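Local coordinates for ESX secretion system protein EccC (Thermomonospora curvata, PDB 4NH0) that is a weak ATPase of the ESX (type VII) secretion system, which exports proteins including EsxA and EsxB, and might act as its translocase subunit, at residues 382-387 / 450-455; 335-340 / 416-421; 378-383 / 591-596; 301-306 / 506-511. One frame throughout, in Å; residues are numbered along the deposited sequence.

Contact 1: residues 382-387 / 450-455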
loop_
_atom_site.group_PDB
_atom_site.type_symbol
_atom_site.label_atom_id
_atom_site.label_comp_id
_atom_site.label_asym_id
_atom_site.label_seq_id
_atom_site.Cartn_x
_atom_site.Cartn_y
_atom_site.Cartn_z
ATOM N N GLY A 382 9.331 26.705 -11.454
ATOM C CA GLY A 382 10.322 26.444 -10.429
ATOM C C GLY A 382 11.680 27.000 -10.805
ATOM O O GLY A 382 12.442 27.432 -9.942
ATOM N N GLU A 383 11.982 26.991 -12.099
ATOM C CA GLU A 383 13.251 27.515 -12.591
ATOM C C GLU A 383 13.311 29.028 -12.424
ATOM O O GLU A 383 14.362 29.585 -12.106
ATOM C CB GLU A 383 13.457 27.135 -14.058
ATOM C CG GLU A 383 14.737 27.683 -14.671
ATOM C CD GLU A 383 15.987 27.073 -14.069
ATOM O OE1 GLU A 383 17.093 27.380 -14.560
ATOM O OE2 GLU A 383 15.867 26.282 -13.111
ATOM N N MET A 384 12.178 29.684 -12.641
ATOM C CA MET A 384 12.072 31.126 -12.457
ATOM C C MET A 384 12.391 31.502 -11.017
ATOM O O MET A 384 13.176 32.411 -10.758
ATOM C CB MET A 384 10.671 31.611 -12.832
ATOM C CG MET A 384 10.251 31.269 -14.251
ATOM S SD MET A 384 11.025 32.330 -15.481
ATOM C CE MET A 384 10.114 33.848 -15.223
ATOM N N VAL A 385 11.777 30.782 -10.083
ATOM C CA VAL A 385 11.989 31.018 -8.661
ATOM C C VAL A 385 13.401 30.621 -8.244
ATOM O O VAL A 385 14.025 31.291 -7.424
ATOM C CB VAL A 385 10.966 30.244 -7.807
ATOM C CG1 VAL A 385 11.166 30.543 -6.329
ATOM C CG2 VAL A 385 9.551 30.593 -8.234
ATOM N N ARG A 386 13.907 29.531 -8.812
ATOM C CA ARG A 386 15.258 29.083 -8.498
ATOM C C ARG A 386 16.269 30.154 -8.867
ATOM O O ARG A 386 17.139 30.502 -8.071
ATOM C CB ARG A 386 15.596 27.783 -9.227
ATOM C CG ARG A 386 17.039 27.347 -9.026
ATOM C CD ARG A 386 17.384 26.121 -9.850
ATOM N NE ARG A 386 17.848 26.476 -11.187
ATOM C CZ ARG A 386 19.088 26.865 -11.466
ATOM N NH1 ARG A 386 19.991 26.953 -10.500
ATOM N NH2 ARG A 386 19.424 27.168 -12.712
ATOM N N ARG A 387 16.143 30.681 -10.080
ATOM C CA ARG A 387 17.059 31.704 -10.558
ATOM C C ARG A 387 16.989 32.993 -9.728
ATOM O O ARG A 387 18.008 33.647 -9.533
ATOM C CB ARG A 387 16.791 32.014 -12.031
ATOM C CG ARG A 387 17.173 30.896 -12.983
ATOM C CD ARG A 387 16.873 31.275 -14.421
ATOM N NE ARG A 387 18.089 31.475 -15.199
ATOM C CZ ARG A 387 18.719 30.502 -15.844
ATOM N NH1 ARG A 387 18.247 29.264 -15.794
ATOM N NH2 ARG A 387 19.820 30.759 -16.531
ATOM N N LEU A 450 16.242 37.638 -15.247
ATOM C CA LEU A 450 16.598 36.279 -14.854
ATOM C C LEU A 450 17.457 35.589 -15.909
ATOM O O LEU A 450 17.988 34.504 -15.676
ATOM C CB LEU A 450 15.339 35.451 -14.586
ATOM C CG LEU A 450 14.707 35.514 -13.190
ATOM C CD1 LEU A 450 14.323 36.933 -12.799
ATOM C CD2 LEU A 450 13.498 34.598 -13.118
ATOM N N GLY A 451 17.593 36.224 -17.068
ATOM C CA GLY A 451 18.382 35.664 -18.149
ATOM C C GLY A 451 17.662 34.537 -18.862
ATOM O O GLY A 451 18.290 33.634 -19.410
ATOM N N VAL A 452 16.335 34.590 -18.853
ATOM C CA VAL A 452 15.527 33.584 -19.530
ATOM C C VAL A 452 14.911 34.157 -20.800
ATOM O O VAL A 452 14.081 35.061 -20.743
ATOM C CB VAL A 452 14.410 33.049 -18.621
ATOM C CG1 VAL A 452 13.490 32.131 -19.402
ATOM C CG2 VAL A 452 15.004 32.325 -17.426
ATOM N N HIS A 453 15.325 33.626 -21.946
ATOM C CA HIS A 453 14.833 34.106 -23.229
ATOM C C HIS A 453 13.855 33.116 -23.847
ATOM O O HIS A 453 14.117 31.916 -23.896
ATOM C CB HIS A 453 15.997 34.369 -24.184
ATOM C CG HIS A 453 16.993 35.355 -23.659
ATOM N ND1 HIS A 453 16.862 36.714 -23.843
ATOM C CD2 HIS A 453 18.134 35.179 -22.951
ATOM C CE1 HIS A 453 17.880 37.333 -23.273
ATOM N NE2 HIS A 453 18.665 36.425 -22.725
ATOM N N LEU A 454 12.726 33.631 -24.320
ATOM C CA LEU A 454 11.672 32.792 -24.876
ATOM C C LEU A 454 11.531 32.985 -26.381
ATOM O O LEU A 454 11.731 34.082 -26.900
ATOM C CB LEU A 454 10.341 33.091 -24.183
ATOM C CG LEU A 454 9.108 32.309 -24.642
ATOM C CD1 LEU A 454 9.314 30.816 -24.450
ATOM C CD2 LEU A 454 7.868 32.781 -23.905
ATOM N N LEU A 455 11.194 31.906 -27.079
ATOM C CA LEU A 455 10.888 31.971 -28.499
ATOM C C LEU A 455 9.654 31.133 -28.810
ATOM O O LEU A 455 9.725 29.908 -28.874
ATOM C CB LEU A 455 12.073 31.491 -29.337
ATOM C CG LEU A 455 11.831 31.465 -30.846
ATOM C CD1 LEU A 455 11.428 32.840 -31.347
ATOM C CD2 LEU A 455 13.059 30.962 -31.583
#

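Contact 2: residues 335-340 / 416-421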
loop_
_atom_site.group_PDB
_atom_site.type_symbol
_atom_site.label_atom_id
_atom_site.label_comp_id
_atom_site.label_asym_id
_atom_site.label_seq_id
_atom_site.Cartn_x
_atom_site.Cartn_y
_atom_site.Cartn_z
ATOM N N GLU A 335 28.491 26.680 -20.691
ATOM C CA GLU A 335 28.773 27.432 -19.480
ATOM C C GLU A 335 27.978 28.734 -19.432
ATOM O O GLU A 335 27.655 29.233 -18.356
ATOM C CB GLU A 335 30.274 27.723 -19.393
ATOM C CG GLU A 335 30.775 28.113 -18.016
ATOM C CD GLU A 335 32.289 28.103 -17.933
ATOM O OE1 GLU A 335 32.882 29.169 -17.662
ATOM O OE2 GLU A 335 32.889 27.028 -18.143
ATOM N N VAL A 336 27.656 29.276 -20.603
ATOM C CA VAL A 336 26.975 30.564 -20.683
ATOM C C VAL A 336 25.623 30.491 -21.388
ATOM O O VAL A 336 24.921 31.496 -21.489
ATOM C CB VAL A 336 27.840 31.607 -21.412
ATOM C CG1 VAL A 336 29.124 31.862 -20.644
ATOM C CG2 VAL A 336 28.141 31.148 -22.829
ATOM N N LEU A 337 25.251 29.308 -21.865
ATOM C CA LEU A 337 23.988 29.156 -22.581
ATOM C C LEU A 337 23.408 27.748 -22.483
ATOM O O LEU A 337 24.071 26.768 -22.819
ATOM C CB LEU A 337 24.172 29.534 -24.051
ATOM C CG LEU A 337 22.926 29.439 -24.931
ATOM C CD1 LEU A 337 21.822 30.324 -24.384
ATOM C CD2 LEU A 337 23.257 29.819 -26.363
ATOM N N ASN A 338 22.162 27.660 -22.026
ATOM C CA ASN A 338 21.447 26.390 -21.971
ATOM C C ASN A 338 20.105 26.468 -22.691
ATOM O O ASN A 338 19.473 27.523 -22.726
ATOM C CB ASN A 338 21.237 25.950 -20.522
ATOM C CG ASN A 338 22.505 25.420 -19.883
ATOM O OD1 ASN A 338 23.490 25.146 -20.568
ATOM N ND2 ASN A 338 22.484 25.263 -18.566
ATOM N N PHE A 339 19.672 25.348 -23.260
ATOM C CA PHE A 339 18.431 25.313 -24.028
ATOM C C PHE A 339 17.342 24.481 -23.363
ATOM O O PHE A 339 17.620 23.498 -22.680
ATOM C CB PHE A 339 18.682 24.758 -25.432
ATOM C CG PHE A 339 19.557 25.627 -26.285
ATOM C CD1 PHE A 339 19.060 26.787 -26.853
ATOM C CD2 PHE A 339 20.869 25.272 -26.538
ATOM C CE1 PHE A 339 19.862 27.584 -27.644
ATOM C CE2 PHE A 339 21.675 26.065 -27.328
ATOM C CZ PHE A 339 21.172 27.222 -27.881
ATOM N N VAL A 340 16.097 24.895 -23.571
ATOM C CA VAL A 340 14.940 24.070 -23.253
ATOM C C VAL A 340 14.083 23.971 -24.506
ATOM O O VAL A 340 13.331 24.888 -24.832
ATOM C CB VAL A 340 14.112 24.639 -22.090
ATOM C CG1 VAL A 340 12.876 23.785 -21.856
ATOM C CG2 VAL A 340 14.951 24.709 -20.829
ATOM N N MET A 416 26.238 30.966 -14.217
ATOM C CA MET A 416 24.804 30.849 -14.436
ATOM C C MET A 416 24.474 31.287 -15.853
ATOM O O MET A 416 24.422 32.480 -16.147
ATOM C CB MET A 416 24.015 31.675 -13.422
ATOM C CG MET A 416 22.514 31.448 -13.501
ATOM S SD MET A 416 21.584 32.396 -12.287
ATOM C CE MET A 416 22.096 34.060 -12.700
ATOM N N PRO A 417 24.253 30.309 -16.740
ATOM C CA PRO A 417 24.009 30.532 -18.167
ATOM C C PRO A 417 22.636 31.128 -18.435
ATOM O O PRO A 417 21.708 30.886 -17.669
ATOM C CB PRO A 417 24.109 29.125 -18.752
ATOM C CG PRO A 417 23.660 28.245 -17.649
ATOM C CD PRO A 417 24.177 28.880 -16.390
ATOM N N THR A 418 22.510 31.902 -19.508
ATOM C CA THR A 418 21.203 32.383 -19.930
ATOM C C THR A 418 20.396 31.205 -20.452
ATOM O O THR A 418 20.954 30.272 -21.028
ATOM C CB THR A 418 21.303 33.465 -21.017
ATOM O OG1 THR A 418 22.049 32.960 -22.130
ATOM C CG2 THR A 418 21.991 34.705 -20.476
ATOM N N LEU A 419 19.086 31.241 -20.244
ATOM C CA LEU A 419 18.233 30.143 -20.672
ATOM C C LEU A 419 17.412 30.524 -21.895
ATOM O O LEU A 419 16.662 31.498 -21.873
ATOM C CB LEU A 419 17.309 29.709 -19.535
ATOM C CG LEU A 419 16.498 28.445 -19.814
ATOM C CD1 LEU A 419 17.432 27.285 -20.101
ATOM C CD2 LEU A 419 15.581 28.123 -18.648
ATOM N N PHE A 420 17.562 29.750 -22.964
ATOM C CA PHE A 420 16.787 29.966 -24.177
ATOM C C PHE A 420 15.697 28.909 -24.289
ATOM O O PHE A 420 15.983 27.718 -24.396
ATOM C CB PHE A 420 17.686 29.932 -25.412
ATOM C CG PHE A 420 17.036 30.482 -26.650
ATOM C CD1 PHE A 420 15.943 31.327 -26.558
ATOM C CD2 PHE A 420 17.511 30.146 -27.906
ATOM C CE1 PHE A 420 15.343 31.832 -27.694
ATOM C CE2 PHE A 420 16.913 30.647 -29.044
ATOM C CZ PHE A 420 15.827 31.490 -28.937
ATOM N N ILE A 421 14.445 29.351 -24.259
ATOM C CA ILE A 421 13.316 28.433 -24.328
ATOM C C ILE A 421 12.629 28.500 -25.685
ATOM O O ILE A 421 12.111 29.543 -26.080
ATOM C CB ILE A 421 12.288 28.727 -23.228
ATOM C CG1 ILE A 421 12.962 28.718 -21.857
ATOM C CG2 ILE A 421 11.158 27.713 -23.274
ATOM C CD1 ILE A 421 12.026 29.037 -20.717
#

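Contact 3: residues 378-383 / 591-596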
loop_
_atom_site.group_PDB
_atom_site.type_symbol
_atom_site.label_atom_id
_atom_site.label_comp_id
_atom_site.label_asym_id
_atom_site.label_seq_id
_atom_site.Cartn_x
_atom_site.Cartn_y
_atom_site.Cartn_z
ATOM N N ASP A 378 5.115 23.833 -13.896
ATOM C CA ASP A 378 5.762 23.887 -12.591
ATOM C C ASP A 378 7.273 23.699 -12.693
ATOM O O ASP A 378 8.026 24.235 -11.883
ATOM C CB ASP A 378 5.164 22.828 -11.662
ATOM C CG ASP A 378 3.683 23.037 -11.418
ATOM O OD1 ASP A 378 3.230 24.200 -11.452
ATOM O OD2 ASP A 378 2.969 22.037 -11.191
ATOM N N ALA A 379 7.710 22.937 -13.689
ATOM C CA ALA A 379 9.132 22.699 -13.899
ATOM C C ALA A 379 9.838 23.986 -14.309
ATOM O O ALA A 379 10.981 24.229 -13.925
ATOM C CB ALA A 379 9.344 21.620 -14.947
ATOM N N LEU A 380 9.146 24.808 -15.091
ATOM C CA LEU A 380 9.690 26.084 -15.537
ATOM C C LEU A 380 9.428 27.172 -14.505
ATOM O O LEU A 380 10.284 28.021 -14.258
ATOM C CB LEU A 380 9.092 26.479 -16.886
ATOM C CG LEU A 380 9.451 25.562 -18.056
ATOM C CD1 LEU A 380 8.751 26.008 -19.327
ATOM C CD2 LEU A 380 10.956 25.520 -18.257
ATOM N N HIS A 381 8.241 27.140 -13.908
ATOM C CA HIS A 381 7.887 28.067 -12.839
ATOM C C HIS A 381 8.871 27.930 -11.686
ATOM O O HIS A 381 9.210 28.911 -11.026
ATOM C CB HIS A 381 6.457 27.809 -12.359
ATOM C CG HIS A 381 5.998 28.740 -11.279
ATOM N ND1 HIS A 381 6.650 29.917 -10.979
ATOM C CD2 HIS A 381 4.949 28.665 -10.426
ATOM C CE1 HIS A 381 6.023 30.526 -9.989
ATOM N NE2 HIS A 381 4.988 29.787 -9.636
ATOM N N GLY A 382 9.331 26.705 -11.454
ATOM C CA GLY A 382 10.322 26.444 -10.429
ATOM C C GLY A 382 11.680 27.000 -10.805
ATOM O O GLY A 382 12.442 27.432 -9.942
ATOM N N GLU A 383 11.982 26.991 -12.099
ATOM C CA GLU A 383 13.251 27.515 -12.591
ATOM C C GLU A 383 13.311 29.028 -12.424
ATOM O O GLU A 383 14.362 29.585 -12.106
ATOM C CB GLU A 383 13.457 27.135 -14.058
ATOM C CG GLU A 383 14.737 27.683 -14.671
ATOM C CD GLU A 383 15.987 27.073 -14.069
ATOM O OE1 GLU A 383 17.093 27.380 -14.560
ATOM O OE2 GLU A 383 15.867 26.282 -13.111
ATOM N N HIS A 591 22.102 22.080 -15.881
ATOM C CA HIS A 591 21.204 21.860 -14.757
ATOM C C HIS A 591 19.877 21.305 -15.255
ATOM O O HIS A 591 19.237 21.895 -16.125
ATOM C CB HIS A 591 20.982 23.160 -13.984
ATOM C CG HIS A 591 19.891 23.077 -12.964
ATOM N ND1 HIS A 591 19.869 22.121 -11.972
ATOM C CD2 HIS A 591 18.783 23.834 -12.782
ATOM C CE1 HIS A 591 18.794 22.290 -11.223
ATOM N NE2 HIS A 591 18.118 23.323 -11.693
ATOM N N GLN A 592 19.470 20.167 -14.705
ATOM C CA GLN A 592 18.238 19.513 -15.129
ATOM C C GLN A 592 17.006 20.306 -14.707
ATOM O O GLN A 592 16.756 20.496 -13.519
ATOM C CB GLN A 592 18.166 18.095 -14.563
ATOM C CG GLN A 592 19.287 17.184 -15.032
ATOM C CD GLN A 592 19.238 16.921 -16.522
ATOM O OE1 GLN A 592 18.165 16.895 -17.125
ATOM N NE2 GLN A 592 20.403 16.726 -17.128
ATOM N N ILE A 593 16.245 20.769 -15.692
ATOM C CA ILE A 593 14.999 21.480 -15.430
ATOM C C ILE A 593 13.832 20.509 -15.530
ATOM O O ILE A 593 12.814 20.664 -14.857
ATOM C CB ILE A 593 14.780 22.642 -16.418
ATOM C CG1 ILE A 593 16.104 23.340 -16.740
ATOM C CG2 ILE A 593 13.761 23.628 -15.868
ATOM C CD1 ILE A 593 16.721 24.057 -15.566
ATOM N N TRP A 594 14.000 19.500 -16.378
ATOM C CA TRP A 594 12.959 18.515 -16.632
ATOM C C TRP A 594 13.478 17.107 -16.373
ATOM O O TRP A 594 14.475 16.685 -16.955
ATOM C CB TRP A 594 12.454 18.642 -18.070
ATOM C CG TRP A 594 11.505 17.566 -18.493
ATOM C CD1 TRP A 594 11.826 16.365 -19.057
ATOM C CD2 TRP A 594 10.076 17.600 -18.407
ATOM N NE1 TRP A 594 10.685 15.645 -19.317
ATOM C CE2 TRP A 594 9.598 16.383 -18.928
ATOM C CE3 TRP A 594 9.156 18.539 -17.935
ATOM C CZ2 TRP A 594 8.241 16.080 -18.990
ATOM C CZ3 TRP A 594 7.810 18.238 -17.999
ATOM C CH2 TRP A 594 7.365 17.019 -18.522
ATOM N N LEU A 595 12.792 16.383 -15.496
ATOM C CA LEU A 595 13.191 15.028 -15.141
ATOM C C LEU A 595 12.209 14.003 -15.698
ATOM O O LEU A 595 11.030 14.310 -15.863
ATOM C CB LEU A 595 13.300 14.889 -13.623
ATOM C CG LEU A 595 14.441 15.674 -12.980
ATOM C CD1 LEU A 595 14.485 15.415 -11.492
ATOM C CD2 LEU A 595 15.767 15.309 -13.627
ATOM N N PRO A 596 12.702 12.789 -16.002
ATOM C CA PRO A 596 11.889 11.663 -16.476
ATOM C C PRO A 596 10.578 11.525 -15.706
ATOM O O PRO A 596 10.593 11.237 -14.510
ATOM C CB PRO A 596 12.802 10.463 -16.238
ATOM C CG PRO A 596 14.166 11.017 -16.463
ATOM C CD PRO A 596 14.134 12.439 -15.958
#

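Contact 4: residues 301-306 / 506-511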
loop_
_atom_site.group_PDB
_atom_site.type_symbol
_atom_site.label_atom_id
_atom_site.label_comp_id
_atom_site.label_asym_id
_atom_site.label_seq_id
_atom_site.Cartn_x
_atom_site.Cartn_y
_atom_site.Cartn_z
ATOM N N GLY A 301 21.714 45.307 -26.352
ATOM C CA GLY A 301 21.974 45.113 -27.765
ATOM C C GLY A 301 20.816 45.571 -28.625
ATOM O O GLY A 301 20.784 46.711 -29.087
ATOM N N GLY A 302 19.858 44.677 -28.838
ATOM C CA GLY A 302 18.684 44.996 -29.625
ATOM C C GLY A 302 17.741 43.818 -29.751
ATOM O O GLY A 302 18.021 42.735 -29.242
ATOM N N MET A 303 16.614 44.046 -30.418
ATOM C CA MET A 303 15.622 43.007 -30.700
ATOM C C MET A 303 15.075 42.315 -29.450
ATOM O O MET A 303 14.467 41.253 -29.545
ATOM C CB MET A 303 16.209 41.972 -31.663
ATOM C CG MET A 303 16.290 42.464 -33.100
ATOM S SD MET A 303 17.070 41.298 -34.230
ATOM C CE MET A 303 18.768 41.860 -34.172
ATOM N N GLY A 304 15.287 42.927 -28.289
ATOM C CA GLY A 304 14.692 42.469 -27.043
ATOM C C GLY A 304 15.011 41.051 -26.609
ATOM O O GLY A 304 15.697 40.313 -27.314
ATOM N N PRO A 305 14.510 40.661 -25.429
ATOM C CA PRO A 305 14.754 39.335 -24.853
ATOM C C PRO A 305 13.981 38.224 -25.556
ATOM O O PRO A 305 14.542 37.164 -25.827
ATOM C CB PRO A 305 14.271 39.485 -23.404
ATOM C CG PRO A 305 14.159 40.962 -23.169
ATOM C CD PRO A 305 13.790 41.537 -24.493
ATOM N N HIS A 306 12.707 38.467 -25.849
ATOM C CA HIS A 306 11.834 37.420 -26.365
ATOM C C HIS A 306 11.324 37.729 -27.768
ATOM O O HIS A 306 11.313 38.882 -28.194
ATOM C CB HIS A 306 10.655 37.215 -25.417
ATOM C CG HIS A 306 11.018 37.364 -23.973
ATOM N ND1 HIS A 306 11.622 36.359 -23.249
ATOM C CD2 HIS A 306 10.871 38.405 -23.120
ATOM C CE1 HIS A 306 11.828 36.773 -22.012
ATOM N NE2 HIS A 306 11.380 38.011 -21.906
ATOM N N GLY A 506 11.463 34.467 -45.641
ATOM C CA GLY A 506 10.738 35.050 -44.528
ATOM C C GLY A 506 11.121 36.494 -44.274
ATOM O O GLY A 506 12.025 37.026 -44.916
ATOM N N TYR A 507 10.426 37.131 -43.337
ATOM C CA TYR A 507 10.720 38.510 -42.966
ATOM C C TYR A 507 11.162 38.598 -41.509
ATOM O O TYR A 507 10.994 37.650 -40.743
ATOM C CB TYR A 507 9.502 39.406 -43.198
ATOM C CG TYR A 507 9.144 39.603 -44.654
ATOM C CD1 TYR A 507 9.650 40.676 -45.374
ATOM C CD2 TYR A 507 8.295 38.719 -45.305
ATOM C CE1 TYR A 507 9.324 40.862 -46.704
ATOM C CE2 TYR A 507 7.963 38.898 -46.634
ATOM C CZ TYR A 507 8.482 39.969 -47.329
ATOM O OH TYR A 507 8.155 40.150 -48.652
ATOM N N LEU A 508 11.725 39.742 -41.136
ATOM C CA LEU A 508 12.197 39.958 -39.774
ATOM C C LEU A 508 11.874 41.379 -39.330
ATOM O O LEU A 508 12.516 42.335 -39.764
ATOM C CB LEU A 508 13.703 39.686 -39.681
ATOM C CG LEU A 508 14.412 39.683 -38.321
ATOM C CD1 LEU A 508 14.926 41.065 -37.947
ATOM C CD2 LEU A 508 13.503 39.141 -37.232
ATOM N N LYS A 509 10.875 41.516 -38.467
ATOM C CA LYS A 509 10.472 42.828 -37.979
ATOM C C LYS A 509 10.902 43.036 -36.535
ATOM O O LYS A 509 10.803 42.131 -35.709
ATOM C CB LYS A 509 8.957 43.009 -38.101
ATOM C CG LYS A 509 8.501 44.460 -38.001
ATOM C CD LYS A 509 8.583 45.143 -39.355
ATOM C CE LYS A 509 8.274 46.629 -39.277
ATOM N NZ LYS A 509 7.475 46.986 -38.075
ATOM N N PHE A 510 11.388 44.237 -36.240
ATOM C CA PHE A 510 11.721 44.617 -34.875
ATOM C C PHE A 510 11.438 46.096 -34.643
ATOM O O PHE A 510 11.941 46.954 -35.365
ATOM C CB PHE A 510 13.185 44.303 -34.560
ATOM C CG PHE A 510 13.747 45.122 -33.431
ATOM C CD1 PHE A 510 13.189 45.063 -32.163
ATOM C CD2 PHE A 510 14.839 45.948 -33.637
ATOM C CE1 PHE A 510 13.703 45.820 -31.128
ATOM C CE2 PHE A 510 15.360 46.704 -32.604
ATOM C CZ PHE A 510 14.792 46.638 -31.348
ATOM N N ALA A 511 10.626 46.369 -33.624
ATOM C CA ALA A 511 10.264 47.726 -33.221
ATOM C C ALA A 511 9.695 48.554 -34.375
ATOM O O ALA A 511 8.673 48.194 -34.958
ATOM C CB ALA A 511 11.466 48.428 -32.600
#

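Contact 1: residues 382-387 / 450-455
Leu-450 lays its CD2 branch on the helix surface at Met-384, touching both the backbone there and the side chain, where Met-384 CE comes within 4.1 Å of Leu-450 CD2. The two side chains cross at about a right angle. The methionine reaches this place because its flexible thioether chain bends at both chi2 and chi3, and its sulfur goes on to graze a second apolar partner, with SD 4.4 Å from Val-452 CG2. Met-442, Ile-443 and Leu-446 of helix 437-450 also touch it.

Arg-387 supplies the polar half. Its CD packs across the valine, 3.7 Å from Val-452 CG2, and the bend at chi3 (111°) then turns NE to the end of helix 437-450. There Arg-387 NE donates to Leu-450 O at 3.1 Å, moderately bent (144° at the hydrogen) and tilted out of the carbonyl plane by 23°. An arginine suits the spot, since its methylenes serve the apolar wall while its guanidinium meets a buried carbonyl. Gly-451 follows with a positive phi and lets the chain turn from helix into strand.

Glu-383 joins the two arginines of its helix in a salt-bridge network. Arg-386 grips it side-on, with Arg-386 NE 2.8 Å from Glu-383 OE2 and Arg-386 NH2 3.0 Å from Glu-383 OE1, while Arg-387 NH1 adds a weak, poorly directed bond to Glu-383 OE1 and Gln-643 a further hydrogen bond. These charges would probably keep the buried acid ionised. Helix lying against the start of a central parallel strand is the layered alpha/beta arrangement of P-loop NTPases.

Contact 2: residues 335-340 / 416-421
Phe-339 and Phe-420 stand side by side on one face of a parallel pair of strands and meet rim to rim, neither covering the other: Phe-339 CE1 and Phe-420 CD2 are 3.5 Å apart, each near the plane of the other ring. Different first torsions bring this about. Phe-339 has CG anti to its carbonyl carbon (chi1 -66°), whereas Phe-420 has CG anti to its nitrogen (chi1 -165°). On the same face Leu-337 extends CD1 to 3.5 Å from Thr-418 OG1, and the threonine hydroxyl makes a weak hydrogen bond with Val-336 O.

The other face carries branched and short chains. Val-340 CG2 rests 3.6 Å from Leu-419 CD1, a fit of compact beta-branched and longer aliphatic groups. Asn-338 lies against the proline ring, its CG 3.8 Å from Pro-417 CG. An alanine at Asn-338 would remove the amide from the Pro-417 ring, which is likely to open a gap at this end of the ladder.

Between the faces the backbones pair in register, Leu-337 with Thr-418 through Val-340 with Ile-421. Asn-338 N reaches Thr-418 O at 3.0 Å, and Phe-420 N reaches Asn-338 O at 2.9 Å, both nearly straight. Strand 418-424 itself runs directly into Glu-425, the inferred active-site residue.

Helix 317-329 covers the face of the phenylalanines through Val-325 and Leu-328, while Arg-387 of helix 371-394 touches Leu-419 on the other. Strand 452-458 continues the sheet beyond 418-424, and strand 359-364, at the edge of the sheet, borders 337-343.

Contact 3: residues 378-383 / 591-596
Ile-593 is the tight centre of this contact, pressed onto the helix surface between Ala-379, Leu-380 and Glu-383. Its CG2 branch settles 3.4 Å from the backbone Ala-379 O and 4.1 Å from the methyl Leu-380 CD2. The other branch folds back (chi2 -66°), laying Ile-593 CD1 3.4 Å from Glu-383 CD, so a methyl packs against the carboxylate that is salt-bridged to Arg-386 and Arg-387. The small Ala-379 lets the backbone of 591-596 come close, with Ala-379 CB 3.6 Å from Ile-593 O.

Towards the partly exposed ends the fit is looser. His-591 offers its ring edge to the acid, His-591 CD2 lying 3.8 Å from Glu-383 OE2, with carboxylate and ring planes 27° apart. At the other end Trp-594 CE3 comes only to 4.3 Å from Ala-379 CB; the indole instead makes a cation-pi pair with Arg-375 of the same helix. No hydrogen bond joins the two segments, but Ser-360 OG holds both His-591 O and Ile-593 N.

Residues 591-596 probably form part of the linker between the first and second FtsK domains, and their seat on helix 371-394 is consistent with the linker occupying FtsK 1 much as EsxB occupies its pocket in FtsK 3.

Contact 4: residues 301-306 / 506-511
The Phe-510 ring is sandwiched between a methyl and a piece of backbone. Over the centre of one face stands Ala-511 CB, 3.7 Å above the plane, supplied by the very next residue. Against the opposite face lies Met-303: its CA is 3.6 Å from the ring centroid and 19° off the normal, a CH-pi contact, while Met-303 N sits 3.3 Å above the plane, displaced toward the rim. Gly-302 and Gly-304, flanking the methionine, approach the ring obliquely and bring no side chains with them.

Having CG anti to its own nitrogen (chi1 157°), Phe-510 swings its ring against the loop. The methionine chain runs across it at about a right angle, with Met-303 CG 3.7 Å from Phe-510 CG, then extends at chi2, bringing Met-303 SD to 4.3 Å from Leu-508 CD1. Tyr-475 and Leu-293 also touch this side chain. A serine in place of Phe-510 would take away the ring against the Met-303 backbone, and the turn of the loop would probably be less firmly placed.

Gly-304 has positive phi (59°), and a beta carbon there would clash with Pro-305 CD, which explains a glycine at the turn. Beyond it, strand 306-310 leads to the predicted ATP-binding loop 311-318. Since no hydrogen bond links the two segments, dispersion and CH-pi attraction carry the contact, demanding shape and polarisable surface more than precise direction.

How the contacts relate
From the N terminus, contact 4 opens first, at 301-306, and closes the span at 506-511, enclosing contacts 1 and 2 entirely. Contact 2 starts at 335-340 and ends at 416-421; contact 1 starts within that span and ends beyond it, at 450-455, so the two cross. Contact 3 shares Gly-382 and Glu-383 with contact 1 but reaches forward to 591-596, crossing contacts 2 and 4. Contacts 1 and 2 meet in neighbouring strands 452-458 and 418-424, and His-453 and Leu-454 probably hydrogen-bond to Pro-305 and His-306 of contact 4. Together they tie sheet, helix 371-394 and the 591-596 segment into one body.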